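Local coordinates for protein phenolpthiocerol synthesis type-I polyketide synthase ppsA (Mycobacterium bovis, PDB 7AKC) that is a multidomain polyketide synthase that probably extends long-chain fatty acyl starters in making the phthiocerol and phenolphthiocerol lipid core, represented here by its acyltransferase domain, at residues Met90-Thr95 with Ala119-Ala124; Ala220-Met225 with Asn263-Val268. One frame throughout, in Å; residues are numbered along the deposited sequence.

Interaction 1 of 2, residues Met90-Thr95 with Ala119-Ala124; sequences MQLALT and AVVAGA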
ATOM      1  N   MET A  90      13.982  -4.421  -5.636  1.00 63.27           N
ATOM      2  CA  MET A  90      14.660  -3.807  -4.501  1.00 64.36           C
ATOM      3  C   MET A  90      14.058  -4.292  -3.182  1.00 63.93           C
ATOM      4  O   MET A  90      14.805  -4.562  -2.253  1.00 65.49           O
ATOM      5  CB  MET A  90      14.561  -2.280  -4.617  1.00 66.50           C
ATOM      6  CG  MET A  90      15.358  -1.542  -3.594  1.00 71.46           C
ATOM      7  SD  MET A  90      17.083  -1.292  -4.091  1.00 83.68           S
ATOM      8  CE  MET A  90      17.639  -0.418  -2.679  1.00 81.82           C
ATOM      9  N   GLN A  91      12.729  -4.462  -3.112  1.00 62.09           N
ATOM     10  CA  GLN A  91      12.056  -4.961  -1.906  1.00 61.48           C
ATOM     11  C   GLN A  91      12.484  -6.414  -1.590  1.00 63.43           C
ATOM     12  O   GLN A  91      12.877  -6.707  -0.467  1.00 62.93           O
ATOM     13  CB  GLN A  91      10.529  -4.839  -2.037  1.00 60.06           C
ATOM     14  CG  GLN A  91      10.012  -3.402  -1.877  1.00 56.65           C
ATOM     15  CD  GLN A  91       8.570  -3.274  -2.318  1.00 53.91           C
ATOM     16  OE1 GLN A  91       8.110  -3.994  -3.198  1.00 52.90           O
ATOM     17  NE2 GLN A  91       7.802  -2.371  -1.711  1.00 52.57           N
ATOM     18  N   LEU A  92      12.467  -7.292  -2.604  1.00 64.88           N
ATOM     19  CA  LEU A  92      12.853  -8.688  -2.440  1.00 67.27           C
ATOM     20  C   LEU A  92      14.335  -8.840  -2.090  1.00 70.25           C
ATOM     21  O   LEU A  92      14.672  -9.701  -1.271  1.00 70.62           O
ATOM     22  CB  LEU A  92      12.518  -9.507  -3.699  1.00 67.09           C
ATOM     23  CG  LEU A  92      11.033  -9.622  -4.066  1.00 68.39           C
ATOM     24  CD1 LEU A  92      10.855 -10.524  -5.268  1.00 69.02           C
ATOM     25  CD2 LEU A  92      10.186 -10.135  -2.880  1.00 68.08           C
ATOM     26  N   ALA A  93      15.207  -7.994  -2.664  1.00 72.00           N
ATOM     27  CA  ALA A  93      16.636  -8.087  -2.359  1.00 74.35           C
ATOM     28  C   ALA A  93      16.987  -7.480  -0.995  1.00 76.26           C
ATOM     29  O   ALA A  93      17.866  -8.020  -0.300  1.00 77.58           O
ATOM     30  CB  ALA A  93      17.488  -7.485  -3.476  1.00 75.25           C
ATOM     31  N   LEU A  94      16.306  -6.389  -0.599  1.00 75.88           N
ATOM     32  CA  LEU A  94      16.540  -5.783   0.711  1.00 76.45           C
ATOM     33  C   LEU A  94      16.029  -6.720   1.801  1.00 77.32           C
ATOM     34  O   LEU A  94      16.696  -6.858   2.824  1.00 77.95           O
ATOM     35  CB  LEU A  94      15.874  -4.411   0.871  1.00 76.27           C
ATOM     36  CG  LEU A  94      16.492  -3.235   0.128  1.00 77.14           C
ATOM     37  CD1 LEU A  94      15.576  -2.006   0.214  1.00 76.83           C
ATOM     38  CD2 LEU A  94      17.881  -2.923   0.624  1.00 77.68           C
ATOM     39  N   THR A  95      14.894  -7.421   1.563  1.00 77.24           N
ATOM     40  CA  THR A  95      14.347  -8.399   2.503  1.00 77.77           C
ATOM     41  C   THR A  95      15.379  -9.500   2.794  1.00 81.03           C
ATOM     42  O   THR A  95      15.543  -9.874   3.951  1.00 81.59           O
ATOM     43  CB  THR A  95      13.068  -9.033   1.956  1.00 76.72           C
ATOM     44  OG1 THR A  95      12.100  -8.013   1.729  1.00 76.23           O
ATOM     45  CG2 THR A  95      12.482 -10.083   2.905  1.00 75.88           C
ATOM     46  N   ALA A 119       3.042 -10.525  -0.317  1.00 49.12           N
ATOM     47  CA  ALA A 119       2.544 -11.881  -0.602  1.00 50.90           C
ATOM     48  C   ALA A 119       3.667 -12.798  -1.008  1.00 52.87           C
ATOM     49  O   ALA A 119       3.615 -13.980  -0.671  1.00 52.55           O
ATOM     50  CB  ALA A 119       1.476 -11.858  -1.684  1.00 51.24           C
ATOM     51  N   VAL A 120       4.685 -12.284  -1.734  1.00 54.24           N
ATOM     52  CA  VAL A 120       5.839 -13.108  -2.118  1.00 56.32           C
ATOM     53  C   VAL A 120       6.679 -13.473  -0.889  1.00 55.84           C
ATOM     54  O   VAL A 120       7.074 -14.632  -0.741  1.00 56.65           O
ATOM     55  CB  VAL A 120       6.705 -12.421  -3.204  1.00 58.46           C
ATOM     56  CG1 VAL A 120       8.006 -13.186  -3.448  1.00 59.44           C
ATOM     57  CG2 VAL A 120       5.931 -12.282  -4.502  1.00 59.25           C
ATOM     58  N   VAL A 121       6.989 -12.483  -0.034  1.00 54.92           N
ATOM     59  CA  VAL A 121       7.800 -12.718   1.166  1.00 56.09           C
ATOM     60  C   VAL A 121       7.096 -13.656   2.152  1.00 57.77           C
ATOM     61  O   VAL A 121       7.748 -14.487   2.791  1.00 59.05           O
ATOM     62  CB  VAL A 121       8.257 -11.399   1.824  1.00 55.72           C
ATOM     63  CG1 VAL A 121       8.913 -11.648   3.179  1.00 55.92           C
ATOM     64  CG2 VAL A 121       9.205 -10.647   0.907  1.00 55.11           C
ATOM     65  N   ALA A 122       5.764 -13.589   2.209  1.00 57.77           N
ATOM     66  CA  ALA A 122       4.978 -14.470   3.066  1.00 57.72           C
ATOM     67  C   ALA A 122       4.859 -15.905   2.526  1.00 59.32           C
ATOM     68  O   ALA A 122       4.420 -16.769   3.256  1.00 59.19           O
ATOM     69  CB  ALA A 122       3.591 -13.885   3.287  1.00 57.14           C
ATOM     70  N   GLY A 123       5.229 -16.144   1.269  1.00 60.68           N
ATOM     71  CA  GLY A 123       5.149 -17.465   0.665  1.00 62.27           C
ATOM     72  C   GLY A 123       3.862 -17.754  -0.084  1.00 63.54           C
ATOM     73  O   GLY A 123       3.688 -18.865  -0.583  1.00 64.00           O
ATOM     74  N   ALA A 124       2.938 -16.768  -0.177  1.00 63.40           N
ATOM     75  CA  ALA A 124       1.675 -17.005  -0.889  1.00 64.53           C
ATOM     76  C   ALA A 124       1.885 -17.101  -2.395  1.00 67.27           C
ATOM     77  O   ALA A 124       1.186 -17.839  -3.085  1.00 67.12           O
ATOM     78  CB  ALA A 124       0.668 -15.913  -0.562  1.00 63.75           C
TER
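Leu-92 and Thr-95, one turn apart on helix 79-100, meet Val-120 and Val-121 on helix 115-121. Between the two segments the backbones are nearest at Leu-92 and Val-121, with CA atoms 7.4 Å apart. The tightest point is CD2 of Leu-92, held between the two valines. It lies 3.8 Å from CG1 of Val-120 and 3.9 Å from CG2 of Val-121. Leu-92 lies antiparallel alongside Val-121 and stands across Val-120. The methyl ends of Thr-95 and Val-121 meet head-on, with CG2 of Thr-95 3.9 Å from CG2 of Val-121.

Thr-95 is the buried residue of the contact. Its CG2 stands anti to the backbone N (OG1 chi1 -60°), which sends the methyl to the valine and leaves OG1 beside the backbone N, turned back to the preceding turn. OG1 donates to Gln-91 O at 2.7 Å, from above the carbonyl plane; the amide N of Thr-95 reaches the same oxygen from the other face. OG1 also bonds to Tyr-27 OH, and strand 23-27 covers this end. Leu-92 and Val-120 lie on the more open side and are partly exposed. Beyond them the chain turns off through a Schellman motif at Gly-123, of positive phi. Across the helices the contact is methyl against methyl, so dispersion and burial hold it, while the threonine hydroxyl is satisfied without the opposite helix.

Interaction 2 of 2, residues Ala220-Met225 with Asn263-Val268; sequences ALQPAM and NMRNPV
Helix 222-228 faces the last turn of helix 257-265, with the CA atoms of Gln-222 and Arg-265 nearest between the two segments at 8.1 Å. After Arg-265 the chain becomes extended through Asn-266 and Pro-267. Side chains fill the gap between the backbones.

Met-264 is the main one. Its CG sits between the backbone N and the carbonyl carbon (chi1 75°), and the chain then runs out toward helix 222-228 before bending at chi3. SD lies 3.6 Å from CG of Met-225, and the two methionines pass at a slant. The bend turns CE to CD1 of Leu-221, 4.2 Å away, where the leucine side chain stands crosswise to the methionine. Arg-137 and Leu-140 of helix 127-141 touch Met-225, and Arg-137 also touches Met-264.

Gln-222 extends beside this sulfur-rich patch. Its NE2 rests on the aliphatic start of Arg-265, 3.4 Å from CB and a little farther from CG. NE2 also hydrogen-bonds to Ala-261 O, in helix 257-265. The Arg-265 chain bends away at chi2, and NE forms a salt bridge with Asp-219, just before the first segment. The two helices thus meet through an apolar centre and a polar border. Met-264 lies near, without touching, a GxSxG pattern consistent with the nucleophile elbow of acyltransferases, which is consistent with this helix packing lying close to the probable active site.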
ATOM      1  N   ALA A 220     -12.388  -0.417 -14.748  1.00 31.43           N
ATOM      2  CA  ALA A 220     -12.299  -0.907 -16.141  1.00 32.71           C
ATOM      3  C   ALA A 220     -11.140  -1.881 -16.369  1.00 32.86           C
ATOM      4  O   ALA A 220     -11.194  -2.569 -17.364  1.00 34.19           O
ATOM      5  CB  ALA A 220     -12.231   0.257 -17.089  1.00 32.46           C
ATOM      6  N   LEU A 221     -10.148  -1.922 -15.480  1.00 32.82           N
ATOM      7  CA  LEU A 221      -8.971  -2.818 -15.628  1.00 33.25           C
ATOM      8  C   LEU A 221      -9.192  -4.154 -14.902  1.00 34.41           C
ATOM      9  O   LEU A 221      -8.375  -5.054 -15.094  1.00 34.87           O
ATOM     10  CB  LEU A 221      -7.726  -2.129 -15.073  1.00 33.08           C
ATOM     11  CG  LEU A 221      -7.477  -0.691 -15.521  1.00 34.60           C
ATOM     12  CD1 LEU A 221      -6.222  -0.155 -14.865  1.00 34.57           C
ATOM     13  CD2 LEU A 221      -7.359  -0.604 -17.029  1.00 35.97           C
ATOM     14  N   GLN A 222     -10.248  -4.261 -14.109  1.00 34.91           N
ATOM     15  CA  GLN A 222     -10.455  -5.490 -13.301  1.00 36.33           C
ATOM     16  C   GLN A 222     -10.780  -6.690 -14.211  1.00 39.50           C
ATOM     17  O   GLN A 222     -10.209  -7.737 -13.934  1.00 39.03           O
ATOM     18  CB  GLN A 222     -11.503  -5.270 -12.213  1.00 35.99           C
ATOM     19  CG  GLN A 222     -11.106  -4.247 -11.167  1.00 35.78           C
ATOM     20  CD  GLN A 222     -12.198  -4.108 -10.138  1.00 35.08           C
ATOM     21  OE1 GLN A 222     -13.347  -3.838 -10.462  1.00 37.93           O
ATOM     22  NE2 GLN A 222     -11.845  -4.320  -8.883  1.00 31.97           N
ATOM     23  N   PRO A 223     -11.627  -6.622 -15.278  1.00 41.42           N
ATOM     24  CA  PRO A 223     -11.834  -7.830 -16.095  1.00 42.87           C
ATOM     25  C   PRO A 223     -10.540  -8.354 -16.693  1.00 44.82           C
ATOM     26  O   PRO A 223     -10.326  -9.570 -16.701  1.00 47.15           O
ATOM     27  CB  PRO A 223     -12.823  -7.369 -17.171  1.00 43.14           C
ATOM     28  CG  PRO A 223     -13.562  -6.235 -16.531  1.00 42.88           C
ATOM     29  CD  PRO A 223     -12.471  -5.509 -15.761  1.00 41.11           C
ATOM     30  N   ALA A 224      -9.670  -7.453 -17.175  1.00 44.67           N
ATOM     31  CA  ALA A 224      -8.374  -7.816 -17.762  1.00 45.05           C
ATOM     32  C   ALA A 224      -7.510  -8.513 -16.713  1.00 44.73           C
ATOM     33  O   ALA A 224      -6.925  -9.564 -16.994  1.00 45.69           O
ATOM     34  N   MET A 225      -7.499  -7.991 -15.479  1.00 43.32           N
ATOM     35  CA  MET A 225      -6.740  -8.584 -14.384  1.00 44.06           C
ATOM     36  C   MET A 225      -7.216  -9.989 -14.092  1.00 47.33           C
ATOM     37  O   MET A 225      -6.394 -10.897 -13.991  1.00 48.61           O
ATOM     38  CB  MET A 225      -6.820  -7.724 -13.114  1.00 43.09           C
ATOM     39  CG  MET A 225      -6.001  -6.457 -13.237  1.00 42.22           C
ATOM     40  SD  MET A 225      -4.222  -6.715 -12.932  1.00 40.42           S
ATOM     41  CE  MET A 225      -4.256  -7.199 -11.194  1.00 39.60           C
ATOM     42  N   ASN A 263      -7.679  -5.632  -5.031  1.00 29.26           N
ATOM     43  CA  ASN A 263      -6.660  -4.848  -4.328  1.00 28.77           C
ATOM     44  C   ASN A 263      -6.345  -3.517  -5.020  1.00 28.50           C
ATOM     45  O   ASN A 263      -6.177  -2.488  -4.350  1.00 28.03           O
ATOM     46  CB  ASN A 263      -5.389  -5.694  -4.109  1.00 30.47           C
ATOM     47  CG  ASN A 263      -4.186  -4.885  -3.740  1.00 31.50           C
ATOM     48  OD1 ASN A 263      -3.434  -4.435  -4.623  1.00 32.72           O
ATOM     49  ND2 ASN A 263      -4.042  -4.598  -2.454  1.00 29.66           N
ATOM     50  N   MET A 264      -6.298  -3.545  -6.347  1.00 29.25           N
ATOM     51  CA  MET A 264      -5.962  -2.317  -7.119  1.00 28.57           C
ATOM     52  C   MET A 264      -7.096  -1.277  -7.056  1.00 27.61           C
ATOM     53  O   MET A 264      -6.792  -0.106  -7.236  1.00 27.55           O
ATOM     54  CB  MET A 264      -5.643  -2.673  -8.577  1.00 31.74           C
ATOM     55  CG  MET A 264      -6.844  -2.999  -9.416  1.00 35.84           C
ATOM     56  SD  MET A 264      -6.375  -3.639 -11.031  1.00 42.66           S
ATOM     57  CE  MET A 264      -5.150  -2.431 -11.520  1.00 32.36           C
ATOM     58  N   ARG A 265      -8.334  -1.691  -6.800  1.00 26.23           N
ATOM     59  CA  ARG A 265      -9.495  -0.757  -6.782  1.00 25.87           C
ATOM     60  C   ARG A 265      -9.843  -0.357  -5.349  1.00 24.12           C
ATOM     61  O   ARG A 265     -10.111   0.821  -5.120  1.00 24.62           O
ATOM     62  CB  ARG A 265     -10.713  -1.426  -7.424  1.00 27.18           C
ATOM     63  CG  ARG A 265     -12.034  -0.704  -7.234  1.00 27.83           C
ATOM     64  CD  ARG A 265     -11.990   0.700  -7.790  1.00 26.25           C
ATOM     65  NE  ARG A 265     -13.235   1.400  -7.538  1.00 28.02           N
ATOM     66  CZ  ARG A 265     -13.479   2.151  -6.476  1.00 26.86           C
ATOM     67  NH1 ARG A 265     -12.556   2.321  -5.548  1.00 22.21           N
ATOM     68  NH2 ARG A 265     -14.652   2.738  -6.352  1.00 28.51           N
ATOM     69  N   ASN A 266      -9.850  -1.323  -4.423  1.00 23.52           N
ATOM     70  CA  ASN A 266     -10.287  -1.018  -3.068  1.00 23.74           C
ATOM     71  C   ASN A 266      -9.398   0.004  -2.393  1.00 24.59           C
ATOM     72  O   ASN A 266      -8.203   0.083  -2.698  1.00 24.50           O
ATOM     73  CB  ASN A 266     -10.243  -2.297  -2.215  1.00 24.43           C
ATOM     74  CG  ASN A 266     -11.464  -3.163  -2.331  1.00 27.77           C
ATOM     75  OD1 ASN A 266     -12.327  -2.969  -3.192  1.00 29.32           O
ATOM     76  ND2 ASN A 266     -11.524  -4.191  -1.493  1.00 27.76           N
ATOM     77  N   PRO A 267      -9.932   0.727  -1.395  1.00 25.04           N
ATOM     78  CA  PRO A 267      -9.054   1.542  -0.548  1.00 24.50           C
ATOM     79  C   PRO A 267      -7.980   0.653   0.122  1.00 22.92           C
ATOM     80  O   PRO A 267      -8.107  -0.585   0.218  1.00 23.79           O
ATOM     81  CB  PRO A 267      -9.984   2.082   0.559  1.00 26.49           C
ATOM     82  CG  PRO A 267     -11.321   1.715   0.201  1.00 28.76           C
ATOM     83  CD  PRO A 267     -11.318   0.709  -0.915  1.00 25.67           C
ATOM     84  N   VAL A 268      -6.903   1.283   0.543  1.00 21.53           N
ATOM     85  CA  VAL A 268      -5.778   0.580   1.213  1.00 21.54           C
ATOM     86  C   VAL A 268      -5.996   0.728   2.725  1.00 22.03           C
ATOM     87  O   VAL A 268      -5.913   1.858   3.253  1.00 21.89           O
ATOM     88  CB  VAL A 268      -4.451   1.239   0.829  1.00 22.39           C
ATOM     89  CG1 VAL A 268      -3.297   0.575   1.598  1.00 22.68           C
ATOM     90  CG2 VAL A 268      -4.222   1.199  -0.689  1.00 23.75           C
TER

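In the fold
Both contacts join helices within the acyltransferase domain and are partly buried, with centres 22 Å apart and nearest atoms about 9 Å apart. They share no element and do not touch. Interaction 1 lies against the parallel sheet, where strands 23-27 and 107-110 back its residues. Interaction 2 packs beside helix 127-141, while its second segment runs on to pair with strand 171-177 of the antiparallel sheet. The chemistry differs: branched aliphatic methyls in interaction 1, unbranched methionine chains with a polar border in interaction 2. The Ser-112 region, the probable nucleophile elbow, follows strand 107-110 and precedes helix 115-121, and Val-268 of interaction 2 touches Ser-112.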